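Local coordinates for protein putative transcriptional regulator, IclR family (Arthrobacter aurescens, PDB 3OBF) that probably regulates transcription as a DNA-binding factor of the IclR family, the present chain being its C-terminal, GAF-like domain, at residues Leu13-Leu26 / Cys36-His48. Residues are numbered along the deposited sequence; the frame is centred on the assembly and turned at random.
Sequences LRELTERTGETSAL and CVEQIPSRHQVKH
Strand 24-26 pairs with strand 36-40 in an antiparallel beta hairpin, and helix 13-20 packs on one face of it. The site lies in the GAF-like C-terminal domain of an IclR-family protein, where strand 24-29 runs between strands 34-40 and 135-144 of the central sheet. Ser-24 and Ile-40 form a hydrogen-bonded pair, with Ile-40 N 2.9 Å from Ser-24 O. Further along, the second strand makes a classic beta bulge, with Val-37 and Glu-38 set against the single residue Leu-26. Leu-26 N donates to Glu-38 O, and Leu-26 O accepts from Val-37 N almost straight on (N-H...O angle 172°). On the helix side, Ile-40 packs between sheet and helix. Its CG1 meets Leu-13 CB at 3.6 Å and its CD1 reaches the Arg-14 backbone. The other branch, CG2, meets CB and CG2 of Thr-17. Thr-17 OG1 lies beside its own backbone N (chi1 -74°), where it donates to Glu-22 O at 2.6 Å, in the carbonyl plane. This ties the helix to the turn that leads into the strand. On the opposite face Ala-25 CB packs against Cys-36 SG and Gln-39 CB, while Gln-39 NE2 hydrogen-bonds to Ala-50 O. Beyond the strands, polar bonds join residues 21-23 to residues 41-45. Thr-23 OG1 accepts from Ser-42 N and also meets a water that donates to Gln-45 OE1. Glu-22 OE1 forms a salt bridge with Arg-147 NH2. With chi1 at 176°, Ser-42 OG accepts from His-44 N, an ST turn, and from His-44 ND1, and donates to Gly-21 O at 2.8 Å.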
ATOM      1  N   LEU A  13       6.168  10.927  -6.206  1.00 24.99           N
ATOM      2  CA  LEU A  13       4.924  10.346  -6.803  1.00 25.48           C
ATOM      3  C   LEU A  13       4.758  10.829  -8.233  1.00 26.41           C
ATOM      4  O   LEU A  13       4.354  10.060  -9.086  1.00 26.32           O
ATOM      5  CB  LEU A  13       3.658  10.710  -6.015  1.00 23.81           C
ATOM      6  CG  LEU A  13       3.500  10.316  -4.549  1.00 25.83           C
ATOM      7  CD1 LEU A  13       2.249  11.003  -3.972  1.00 24.12           C
ATOM      8  CD2 LEU A  13       3.439   8.770  -4.343  1.00 26.09           C
ATOM      9  N   ARG A  14       5.084  12.098  -8.488  1.00 28.37           N
ATOM     10  CA  ARG A  14       4.925  12.660  -9.841  1.00 31.13           C
ATOM     11  C   ARG A  14       5.840  11.888 -10.817  1.00 31.61           C
ATOM     12  O   ARG A  14       5.400  11.453 -11.869  1.00 31.74           O
ATOM     13  CB  ARG A  14       5.194  14.184  -9.868  1.00 32.15           C
ATOM     14  CG  ARG A  14       4.982  14.834 -11.266  1.00 37.46           C
ATOM     15  CD  ARG A  14       5.559  16.264 -11.350  1.00 47.65           C
ATOM     16  NE  ARG A  14       6.616  16.482 -10.344  1.00 53.88           N
ATOM     17  CZ  ARG A  14       7.155  17.661 -10.045  1.00 56.98           C
ATOM     18  NH1 ARG A  14       6.764  18.766 -10.679  1.00 59.83           N
ATOM     19  NH2 ARG A  14       8.095  17.736  -9.116  1.00 57.98           N
ATOM     20  N   GLU A  15       7.092  11.693 -10.413  1.00 32.05           N
ATOM     21  CA  GLU A  15       8.072  10.930 -11.155  1.00 33.03           C
ATOM     22  C   GLU A  15       7.596   9.481 -11.364  1.00 32.04           C
ATOM     23  O   GLU A  15       7.798   8.898 -12.435  1.00 32.01           O
ATOM     24  CB  GLU A  15       9.409  10.999 -10.391  1.00 34.89           C
ATOM     25  CG  GLU A  15      10.664  10.243 -10.963  1.00 40.27           C
ATOM     26  CD  GLU A  15      11.867  10.227  -9.938  1.00 46.81           C
ATOM     27  OE1 GLU A  15      11.643   9.998  -8.697  1.00 48.30           O
ATOM     28  OE2 GLU A  15      13.041  10.439 -10.366  1.00 49.46           O
ATOM     29  N   LEU A  16       6.982   8.889 -10.341  1.00 30.08           N
ATOM     30  CA  LEU A  16       6.576   7.510 -10.436  1.00 29.05           C
ATOM     31  C   LEU A  16       5.441   7.298 -11.458  1.00 30.18           C
ATOM     32  O   LEU A  16       5.420   6.297 -12.198  1.00 29.59           O
ATOM     33  CB  LEU A  16       6.163   6.997  -9.062  1.00 28.39           C
ATOM     34  CG  LEU A  16       5.657   5.551  -8.937  1.00 26.07           C
ATOM     35  CD1 LEU A  16       6.778   4.592  -9.346  1.00 23.33           C
ATOM     36  CD2 LEU A  16       5.107   5.231  -7.466  1.00 21.54           C
ATOM     37  N   THR A  17       4.486   8.228 -11.471  1.00 30.97           N
ATOM     38  CA  THR A  17       3.394   8.200 -12.419  1.00 32.73           C
ATOM     39  C   THR A  17       3.860   8.458 -13.866  1.00 34.41           C
ATOM     40  O   THR A  17       3.338   7.851 -14.799  1.00 34.41           O
ATOM     41  CB  THR A  17       2.251   9.134 -11.967  1.00 32.75           C
ATOM     42  OG1 THR A  17       1.577   8.513 -10.884  1.00 32.66           O
ATOM     43  CG2 THR A  17       1.222   9.381 -13.093  1.00 33.55           C
ATOM     44  N   GLU A  18       4.852   9.317 -14.067  1.00 36.60           N
ATOM     45  CA  GLU A  18       5.383   9.459 -15.428  1.00 39.19           C
ATOM     46  C   GLU A  18       6.130   8.218 -15.935  1.00 39.10           C
ATOM     47  O   GLU A  18       6.147   7.978 -17.135  1.00 39.26           O
ATOM     48  CB  GLU A  18       6.210  10.744 -15.645  1.00 41.15           C
ATOM     49  CG  GLU A  18       7.136  11.115 -14.494  1.00 46.23           C
ATOM     50  CD  GLU A  18       7.633  12.575 -14.511  1.00 53.81           C
ATOM     51  OE1 GLU A  18       6.878  13.500 -14.942  1.00 54.02           O
ATOM     52  OE2 GLU A  18       8.798  12.791 -14.060  1.00 57.87           O
ATOM     53  N   ARG A  19       6.701   7.425 -15.022  1.00 37.86           N
ATOM     54  CA  ARG A  19       7.430   6.201 -15.383  1.00 37.23           C
ATOM     55  C   ARG A  19       6.511   4.941 -15.519  1.00 35.40           C
ATOM     56  O   ARG A  19       6.833   3.977 -16.215  1.00 35.75           O
ATOM     57  CB  ARG A  19       8.517   5.938 -14.337  1.00 37.44           C
ATOM     58  CG  ARG A  19       9.555   7.070 -14.178  1.00 41.42           C
ATOM     59  CD  ARG A  19      10.081   7.412 -15.526  1.00 48.28           C
ATOM     60  NE  ARG A  19      11.297   8.217 -15.520  1.00 55.54           N
ATOM     61  CZ  ARG A  19      12.233   8.152 -16.467  1.00 58.64           C
ATOM     62  NH1 ARG A  19      13.316   8.928 -16.393  1.00 62.05           N
ATOM     63  NH2 ARG A  19      12.107   7.298 -17.478  1.00 58.12           N
ATOM     64  N   THR A  20       5.379   4.938 -14.844  1.00 33.10           N
ATOM     65  CA  THR A  20       4.527   3.756 -14.857  1.00 31.72           C
ATOM     66  C   THR A  20       3.324   3.991 -15.726  1.00 31.87           C
ATOM     67  O   THR A  20       2.705   3.048 -16.200  1.00 31.52           O
ATOM     68  CB  THR A  20       4.010   3.410 -13.448  1.00 31.18           C
ATOM     69  OG1 THR A  20       3.215   4.501 -12.978  1.00 29.92           O
ATOM     70  CG2 THR A  20       5.170   3.150 -12.490  1.00 30.41           C
ATOM     71  N   GLY A  21       2.957   5.257 -15.884  1.00 31.91           N
ATOM     72  CA  GLY A  21       1.713   5.592 -16.566  1.00 32.19           C
ATOM     73  C   GLY A  21       0.508   5.327 -15.696  1.00 32.31           C
ATOM     74  O   GLY A  21      -0.626   5.443 -16.159  1.00 34.64           O
ATOM     75  N   GLU A  22       0.734   5.001 -14.423  1.00 31.08           N
ATOM     76  CA  GLU A  22      -0.368   4.689 -13.517  1.00 29.65           C
ATOM     77  C   GLU A  22      -0.457   5.703 -12.367  1.00 27.94           C
ATOM     78  O   GLU A  22       0.497   6.419 -12.095  1.00 25.35           O
ATOM     79  CB  GLU A  22      -0.206   3.268 -12.971  1.00 30.35           C
ATOM     80  CG  GLU A  22      -0.152   2.156 -14.041  1.00 32.76           C
ATOM     81  CD  GLU A  22      -1.494   1.897 -14.742  1.00 34.95           C
ATOM     82  OE1 GLU A  22      -2.523   2.478 -14.347  1.00 36.15           O
ATOM     83  OE2 GLU A  22      -1.534   1.079 -15.685  1.00 36.81           O
ATOM     84  N   THR A  23      -1.620   5.775 -11.729  1.00 27.26           N
ATOM     85  CA  THR A  23      -1.785   6.563 -10.494  1.00 27.46           C
ATOM     86  C   THR A  23      -0.739   6.164  -9.418  1.00 27.02           C
ATOM     87  O   THR A  23      -0.442   4.983  -9.283  1.00 26.92           O
ATOM     88  CB  THR A  23      -3.196   6.333  -9.965  1.00 27.54           C
ATOM     89  OG1 THR A  23      -4.111   6.752 -10.972  1.00 29.10           O
ATOM     90  CG2 THR A  23      -3.465   7.085  -8.642  1.00 26.69           C
ATOM     91  N   SER A  24      -0.167   7.154  -8.710  1.00 26.70           N
ATOM     92  CA  SER A  24       0.714   6.954  -7.522  1.00 25.63           C
ATOM     93  C   SER A  24       0.036   7.665  -6.351  1.00 24.74           C
ATOM     94  O   SER A  24      -0.530   8.737  -6.540  1.00 24.88           O
ATOM     95  CB  SER A  24       2.052   7.659  -7.675  1.00 24.62           C
ATOM     96  OG  SER A  24       2.613   7.325  -8.900  1.00 30.26           O
ATOM     97  N   ALA A  25       0.116   7.098  -5.152  1.00 23.49           N
ATOM     98  CA  ALA A  25      -0.571   7.673  -4.006  1.00 23.50           C
ATOM     99  C   ALA A  25       0.239   7.478  -2.755  1.00 23.56           C
ATOM    100  O   ALA A  25       0.914   6.468  -2.607  1.00 24.16           O
ATOM    101  CB  ALA A  25      -1.932   7.031  -3.828  1.00 23.31           C
ATOM    102  N   LEU A  26       0.156   8.447  -1.852  1.00 23.61           N
ATOM    103  CA  LEU A  26       0.725   8.325  -0.552  1.00 24.04           C
ATOM    104  C   LEU A  26      -0.433   8.018   0.411  1.00 24.74           C
ATOM    105  O   LEU A  26      -1.412   8.777   0.498  1.00 24.75           O
ATOM    106  CB  LEU A  26       1.433   9.630  -0.146  1.00 24.15           C
ATOM    107  CG  LEU A  26       2.155   9.616   1.228  1.00 24.96           C
ATOM    108  CD1 LEU A  26       3.464   8.801   1.139  1.00 26.47           C
ATOM    109  CD2 LEU A  26       2.469  11.030   1.753  1.00 24.55           C
ATOM    110  N   CYS A  36      -5.883   7.779   1.479  1.00 27.00           N
ATOM    111  CA  CYS A  36      -5.093   8.474   0.483  1.00 26.59           C
ATOM    112  C   CYS A  36      -4.983   9.983   0.815  1.00 26.25           C
ATOM    113  O   CYS A  36      -5.990  10.689   0.918  1.00 26.45           O
ATOM    114  CB  CYS A  36      -5.639   8.241  -0.921  1.00 26.28           C
ATOM    115  SG  CYS A  36      -4.711   9.229  -2.127  1.00 27.62           S
ATOM    116  N   VAL A  37      -3.764  10.461   1.029  1.00 24.82           N
ATOM    117  CA  VAL A  37      -3.594  11.873   1.408  1.00 24.81           C
ATOM    118  C   VAL A  37      -2.879  12.695   0.324  1.00 25.12           C
ATOM    119  O   VAL A  37      -2.810  13.910   0.436  1.00 26.39           O
ATOM    120  CB  VAL A  37      -2.819  12.035   2.733  1.00 24.78           C
ATOM    121  CG1 VAL A  37      -3.575  11.387   3.873  1.00 25.92           C
ATOM    122  CG2 VAL A  37      -1.341  11.530   2.612  1.00 23.65           C
ATOM    123  N   GLU A  38      -2.331  12.022  -0.691  1.00 24.18           N
ATOM    124  CA  GLU A  38      -1.661  12.685  -1.797  1.00 24.56           C
ATOM    125  C   GLU A  38      -1.585  11.703  -2.961  1.00 24.90           C
ATOM    126  O   GLU A  38      -1.185  10.549  -2.775  1.00 24.74           O
ATOM    127  CB  GLU A  38      -0.246  13.119  -1.391  1.00 24.67           C
ATOM    128  CG  GLU A  38       0.367  14.186  -2.284  1.00 24.67           C
ATOM    129  CD  GLU A  38       1.575  14.848  -1.611  1.00 26.17           C
ATOM    130  OE1 GLU A  38       1.478  16.066  -1.339  1.00 26.86           O
ATOM    131  OE2 GLU A  38       2.600  14.154  -1.343  1.00 23.72           O
ATOM    132  N   GLN A  39      -1.956  12.151  -4.157  1.00 25.10           N
ATOM    133  CA  GLN A  39      -1.932  11.272  -5.316  1.00 25.64           C
ATOM    134  C   GLN A  39      -1.758  12.008  -6.655  1.00 25.65           C
ATOM    135  O   GLN A  39      -2.086  13.195  -6.776  1.00 25.57           O
ATOM    136  CB  GLN A  39      -3.187  10.368  -5.317  1.00 25.90           C
ATOM    137  CG  GLN A  39      -4.490  11.095  -5.660  1.00 27.08           C
ATOM    138  CD  GLN A  39      -4.885  10.900  -7.115  1.00 29.55           C
ATOM    139  OE1 GLN A  39      -4.651  11.776  -7.936  1.00 30.27           O
ATOM    140  NE2 GLN A  39      -5.473   9.739  -7.439  1.00 30.00           N
ATOM    141  N   ILE A  40      -1.224  11.292  -7.643  1.00 25.81           N
ATOM    142  CA  ILE A  40      -1.052  11.789  -9.010  1.00 25.59           C
ATOM    143  C   ILE A  40      -1.882  10.867  -9.878  1.00 26.48           C
ATOM    144  O   ILE A  40      -1.712   9.665  -9.815  1.00 27.17           O
ATOM    145  CB  ILE A  40       0.394  11.634  -9.508  1.00 25.57           C
ATOM    146  CG1 ILE A  40       1.422  12.068  -8.457  1.00 25.47           C
ATOM    147  CG2 ILE A  40       0.596  12.378 -10.918  1.00 27.19           C
ATOM    148  CD1 ILE A  40       1.445  13.571  -8.252  1.00 29.17           C
ATOM    149  N   PRO A  41      -2.767  11.402 -10.721  1.00 27.62           N
ATOM    150  CA  PRO A  41      -3.579  10.451 -11.510  1.00 28.86           C
ATOM    151  C   PRO A  41      -2.822   9.842 -12.720  1.00 30.42           C
ATOM    152  O   PRO A  41      -1.934  10.493 -13.291  1.00 29.42           O
ATOM    153  CB  PRO A  41      -4.761  11.320 -12.011  1.00 28.95           C
ATOM    154  CG  PRO A  41      -4.124  12.719 -12.199  1.00 28.42           C
ATOM    155  CD  PRO A  41      -3.179  12.805 -10.920  1.00 27.67           C
ATOM    156  N   SER A  42      -3.175   8.600 -13.074  1.00 32.09           N
ATOM    157  CA  SER A  42      -2.773   7.967 -14.325  1.00 34.53           C
ATOM    158  C   SER A  42      -3.038   8.904 -15.515  1.00 36.66           C
ATOM    159  O   SER A  42      -4.036   9.622 -15.527  1.00 36.19           O
ATOM    160  CB  SER A  42      -3.587   6.684 -14.521  1.00 34.23           C
ATOM    161  OG  SER A  42      -3.302   6.079 -15.768  1.00 35.19           O
ATOM    162  N   ARG A  43      -2.152   8.893 -16.509  1.00 39.14           N
ATOM    163  CA  ARG A  43      -2.346   9.700 -17.732  1.00 41.93           C
ATOM    164  C   ARG A  43      -3.458   9.094 -18.588  1.00 44.40           C
ATOM    165  O   ARG A  43      -3.865   9.669 -19.588  1.00 44.33           O
ATOM    166  CB  ARG A  43      -1.065   9.777 -18.579  1.00 41.58           C
ATOM    167  CG  ARG A  43      -0.670   8.428 -19.149  1.00 42.32           C
ATOM    168  CD  ARG A  43       0.592   8.465 -19.979  1.00 45.82           C
ATOM    169  NE  ARG A  43       0.886   7.124 -20.468  1.00 48.77           N
ATOM    170  CZ  ARG A  43       0.318   6.585 -21.548  1.00 51.69           C
ATOM    171  NH1 ARG A  43      -0.555   7.289 -22.281  1.00 52.82           N
ATOM    172  NH2 ARG A  43       0.629   5.344 -21.904  1.00 52.43           N
ATOM    173  N   HIS A  44      -3.915   7.908 -18.216  1.00 47.35           N
ATOM    174  CA  HIS A  44      -5.063   7.330 -18.885  1.00 50.39           C
ATOM    175  C   HIS A  44      -5.928   6.538 -17.934  1.00 51.93           C
ATOM    176  O   HIS A  44      -6.156   5.342 -18.151  1.00 52.82           O
ATOM    177  CB  HIS A  44      -4.678   6.528 -20.152  1.00 51.40           C
ATOM    178  CG  HIS A  44      -3.674   5.425 -19.945  1.00 52.55           C
ATOM    179  ND1 HIS A  44      -2.878   5.310 -18.827  1.00 53.55           N
ATOM    180  CD2 HIS A  44      -3.297   4.418 -20.768  1.00 54.85           C
ATOM    181  CE1 HIS A  44      -2.078   4.267 -18.952  1.00 54.27           C
ATOM    182  NE2 HIS A  44      -2.315   3.709 -20.123  1.00 55.80           N
ATOM    183  N   GLN A  45      -6.414   7.190 -16.876  1.00 53.12           N
ATOM    184  CA  GLN A  45      -7.322   6.500 -15.953  1.00 54.42           C
ATOM    185  C   GLN A  45      -8.699   6.326 -16.574  1.00 56.51           C
ATOM    186  O   GLN A  45      -9.154   7.151 -17.379  1.00 56.84           O
ATOM    187  CB  GLN A  45      -7.423   7.159 -14.578  1.00 53.84           C
ATOM    188  CG  GLN A  45      -7.278   8.651 -14.531  1.00 52.70           C
ATOM    189  CD  GLN A  45      -7.819   9.229 -13.237  1.00 50.25           C
ATOM    190  OE1 GLN A  45      -7.548   8.728 -12.145  1.00 49.44           O
ATOM    191  NE2 GLN A  45      -8.601  10.290 -13.357  1.00 50.33           N
ATOM    192  N   VAL A  46      -9.339   5.216 -16.246  1.00 58.19           N
ATOM    193  CA  VAL A  46     -10.723   5.048 -16.620  1.00 59.94           C
ATOM    194  C   VAL A  46     -11.512   5.354 -15.354  1.00 59.34           C
ATOM    195  O   VAL A  46     -11.978   6.479 -15.175  1.00 59.63           O
ATOM    196  CB  VAL A  46     -11.008   3.677 -17.290  1.00 60.79           C
ATOM    197  CG1 VAL A  46     -10.375   3.663 -18.655  1.00 61.60           C
ATOM    198  CG2 VAL A  46     -10.478   2.510 -16.451  1.00 61.18           C
ATOM    199  N   LYS A  47     -11.602   4.393 -14.446  1.00 58.39           N
ATOM    200  CA  LYS A  47     -12.106   4.702 -13.119  1.00 56.61           C
ATOM    201  C   LYS A  47     -10.997   5.388 -12.305  1.00 53.65           C
ATOM    202  O   LYS A  47      -9.818   5.037 -12.424  1.00 52.97           O
ATOM    203  CB  LYS A  47     -12.691   3.448 -12.447  1.00 57.60           C
ATOM    204  CG  LYS A  47     -14.049   3.001 -13.075  1.00 60.19           C
ATOM    205  CD  LYS A  47     -15.199   3.943 -12.654  1.00 63.74           C
ATOM    206  CE  LYS A  47     -16.559   3.534 -13.231  1.00 66.48           C
ATOM    207  NZ  LYS A  47     -16.836   4.116 -14.576  1.00 66.99           N
ATOM    208  N   HIS A  48     -11.389   6.402 -11.535  1.00 50.61           N
ATOM    209  CA  HIS A  48     -10.476   7.212 -10.760  1.00 47.95           C
ATOM    210  C   HIS A  48     -10.095   6.407  -9.513  1.00 45.23           C
ATOM    211  O   HIS A  48     -10.896   6.242  -8.594  1.00 44.92           O
ATOM    212  CB  HIS A  48     -11.143   8.529 -10.349  1.00 48.64           C
ATOM    213  CG  HIS A  48     -11.415   9.473 -11.488  1.00 51.64           C
ATOM    214  ND1 HIS A  48     -12.006   9.079 -12.675  1.00 53.47           N
ATOM    215  CD2 HIS A  48     -11.204  10.807 -11.602  1.00 52.98           C
ATOM    216  CE1 HIS A  48     -12.127  10.123 -13.476  1.00 54.75           C
ATOM    217  NE2 HIS A  48     -11.647  11.185 -12.850  1.00 54.87           N
TER
HETATM  218  O   HOH W   1       1.142   8.744 -16.345  1.00 46.85           O
HETATM  219  O   HOH W   2      -6.478   6.164 -11.333  1.00 62.72           O